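Side-chain contact in superoxide dismutase [Fe] (Methanothermobacter thermautotrophicus, PDB 1MA1), which uses one iron ion per subunit to convert superoxide radicals into hydrogen peroxide and dioxygen: residues Y78-F83 / L163-V168. Residues are numbered along the deposited sequence; the frame is centred on the assembly and turned at random.
With FE (Fe (III) ion), chain G.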
loop_
_atom_site.group_PDB
_atom_site.type_symbol
_atom_site.label_atom_id
_atom_site.label_comp_id
_atom_site.label_asym_id
_atom_site.label_seq_id
_atom_site.Cartn_x
_atom_site.Cartn_y
_atom_site.Cartn_z
ATOM N N TYR A 78 8.446 -8.097 13.838
ATOM C CA TYR A 78 9.178 -8.365 15.063
ATOM C C TYR A 78 8.872 -7.343 16.162
ATOM O O TYR A 78 8.591 -7.719 17.302
ATOM C CB TYR A 78 10.675 -8.353 14.798
ATOM C CG TYR A 78 11.498 -8.430 16.064
ATOM C CD1 TYR A 78 11.795 -9.653 16.650
ATOM C CD2 TYR A 78 11.950 -7.268 16.691
ATOM C CE1 TYR A 78 12.521 -9.725 17.820
ATOM C CE2 TYR A 78 12.672 -7.329 17.862
ATOM C CZ TYR A 78 12.954 -8.557 18.425
ATOM O OH TYR A 78 13.663 -8.604 19.600
ATOM N N VAL A 79 8.964 -6.059 15.817
ATOM C CA VAL A 79 8.796 -4.984 16.793
ATOM C C VAL A 79 7.384 -4.936 17.372
ATOM O O VAL A 79 7.225 -4.834 18.579
ATOM C CB VAL A 79 9.105 -3.593 16.177
ATOM C CG1 VAL A 79 8.805 -2.517 17.186
ATOM C CG2 VAL A 79 10.558 -3.502 15.770
ATOM N N LEU A 80 6.369 -5.014 16.522
ATOM C CA LEU A 80 4.982 -4.961 16.993
ATOM C C LEU A 80 4.578 -6.142 17.887
ATOM O O LEU A 80 3.866 -5.944 18.886
ATOM C CB LEU A 80 4.009 -4.869 15.802
ATOM C CG LEU A 80 4.025 -3.532 15.061
ATOM C CD1 LEU A 80 3.209 -3.573 13.804
ATOM C CD2 LEU A 80 3.498 -2.476 15.989
ATOM N N HIS A 81 5.020 -7.360 17.540
ATOM C CA HIS A 81 4.711 -8.512 18.389
ATOM C C HIS A 81 5.423 -8.321 19.727
ATOM O O HIS A 81 4.872 -8.635 20.778
ATOM C CB HIS A 81 5.105 -9.857 17.731
ATOM C CG HIS A 81 4.135 -10.334 16.682
ATOM N ND1 HIS A 81 4.164 -9.873 15.387
ATOM C CD2 HIS A 81 3.133 -11.258 16.721
ATOM C CE1 HIS A 81 3.236 -10.492 14.671
ATOM N NE2 HIS A 81 2.594 -11.340 15.455
ATOM N N LEU A 82 6.622 -7.760 19.697
ATOM C CA LEU A 82 7.346 -7.510 20.937
ATOM C C LEU A 82 6.563 -6.631 21.918
ATOM O O LEU A 82 6.439 -6.978 23.089
ATOM C CB LEU A 82 8.688 -6.846 20.659
ATOM C CG LEU A 82 9.586 -6.579 21.880
ATOM C CD1 LEU A 82 9.967 -7.916 22.519
ATOM C CD2 LEU A 82 10.861 -5.833 21.451
ATOM N N PHE A 83 6.049 -5.495 21.452
ATOM C CA PHE A 83 5.250 -4.619 22.305
ATOM C C PHE A 83 3.895 -5.224 22.650
ATOM O O PHE A 83 3.334 -4.930 23.703
ATOM C CB PHE A 83 5.033 -3.247 21.637
ATOM C CG PHE A 83 6.235 -2.342 21.681
ATOM C CD1 PHE A 83 7.362 -2.606 20.904
ATOM C CD2 PHE A 83 6.253 -1.227 22.509
ATOM C CE1 PHE A 83 8.477 -1.777 20.956
ATOM C CE2 PHE A 83 7.373 -0.394 22.564
ATOM C CZ PHE A 83 8.485 -0.673 21.787
ATOM N N LEU A 163 2.987 3.007 22.301
ATOM C CA LEU A 163 2.476 2.930 23.665
ATOM C C LEU A 163 1.663 1.661 23.911
ATOM O O LEU A 163 1.889 0.939 24.887
ATOM C CB LEU A 163 1.611 4.153 23.969
ATOM C CG LEU A 163 2.354 5.479 23.947
ATOM C CD1 LEU A 163 1.410 6.621 24.247
ATOM C CD2 LEU A 163 3.489 5.408 24.959
ATOM N N LEU A 164 0.714 1.402 23.015
ATOM C CA LEU A 164 -0.234 0.305 23.158
ATOM C C LEU A 164 -0.431 -0.317 21.783
ATOM O O LEU A 164 -0.510 0.399 20.779
ATOM C CB LEU A 164 -1.583 0.839 23.638
ATOM C CG LEU A 164 -2.485 -0.052 24.492
ATOM C CD1 LEU A 164 -3.925 0.327 24.175
ATOM C CD2 LEU A 164 -2.254 -1.515 24.217
ATOM N N VAL A 165 -0.543 -1.637 21.732
ATOM C CA VAL A 165 -0.597 -2.334 20.463
ATOM C C VAL A 165 -1.600 -3.486 20.531
ATOM O O VAL A 165 -1.650 -4.224 21.515
ATOM C CB VAL A 165 0.830 -2.856 20.098
ATOM C CG1 VAL A 165 0.764 -4.231 19.503
ATOM C CG2 VAL A 165 1.496 -1.907 19.115
ATOM N N LEU A 166 -2.401 -3.640 19.490
ATOM C CA LEU A 166 -3.345 -4.749 19.418
ATOM C C LEU A 166 -3.287 -5.470 18.057
ATOM O O LEU A 166 -3.676 -4.902 17.035
ATOM C CB LEU A 166 -4.763 -4.216 19.672
ATOM C CG LEU A 166 -5.899 -5.192 19.424
ATOM C CD1 LEU A 166 -5.656 -6.465 20.224
ATOM C CD2 LEU A 166 -7.216 -4.527 19.780
ATOM N N ASP A 167 -2.795 -6.711 18.045
ATOM C CA ASP A 167 -2.664 -7.455 16.795
ATOM C C ASP A 167 -4.064 -7.825 16.319
ATOM O O ASP A 167 -4.901 -8.273 17.100
ATOM C CB ASP A 167 -1.792 -8.716 16.989
ATOM C CG ASP A 167 -1.442 -9.412 15.666
ATOM O OD1 ASP A 167 -1.938 -8.940 14.628
ATOM O OD2 ASP A 167 -0.688 -10.434 15.645
ATOM N N VAL A 168 -4.317 -7.644 15.032
ATOM C CA VAL A 168 -5.612 -7.991 14.504
ATOM C C VAL A 168 -5.475 -8.702 13.148
ATOM O O VAL A 168 -6.466 -8.917 12.431
ATOM C CB VAL A 168 -6.476 -6.698 14.425
ATOM C CG1 VAL A 168 -6.324 -6.007 13.063
ATOM C CG2 VAL A 168 -7.908 -7.020 14.775
HETATM FE FE FE G . 0.576 -11.619 14.812
HETATM O O HOH W 1 0.927 -10.510 13.289
#
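V165 lays its two methyl groups over the side of helix 64-86 at L80, with CG2 3.8 Å from L80 CD2 and CG1 against the L80 carbonyl oxygen. This is the domain junction of the iron/manganese superoxide dismutase fold: the second helix of the alpha-hairpin domain lies across strand 164-167, outermost in this chain's antiparallel sheet of the C-terminal domain, and the iron is bound between them. The axes of segment 78-83 and strand 164-167 run at 107° and come within 8.2 Å. A compact valine suits the strand here, since branching at CB sends one methyl to L80 CD2 and the other to L80 O without a long side chain; W132 and V134 of the neighbouring strand pack on it too, and F83 CB is a loose neighbour, 4.5 Å from V165 CB. The longer leucine at L80, crossing V165 at about a right angle, reaches both V165 and W132, and P158 of a second subunit packs on it as well.

Two residues along the strand, D167 points to the helix again, now as a metal ligand. Its CG stands anti to the backbone N (chi1 -171°), which carries OD2 to 1.9 Å from the iron; OD1 accepts a hydrogen bond from W169 N, so metal and hydrogen bond together restrain the carboxylate's rotation. H81 suits the other side because one imidazole nitrogen can bind metal while the other is held: NE2 coordinates at 2.1 Å and ND1 is hydrogen-bonded to the backbone G77 O. H33, H171 and a water complete the five ligands. The imidazole and carboxylate planes lie 83° apart, and H81 NE2 and D167 OD2, 3.4 Å from each other, are joined through the iron without a hydrogen bond.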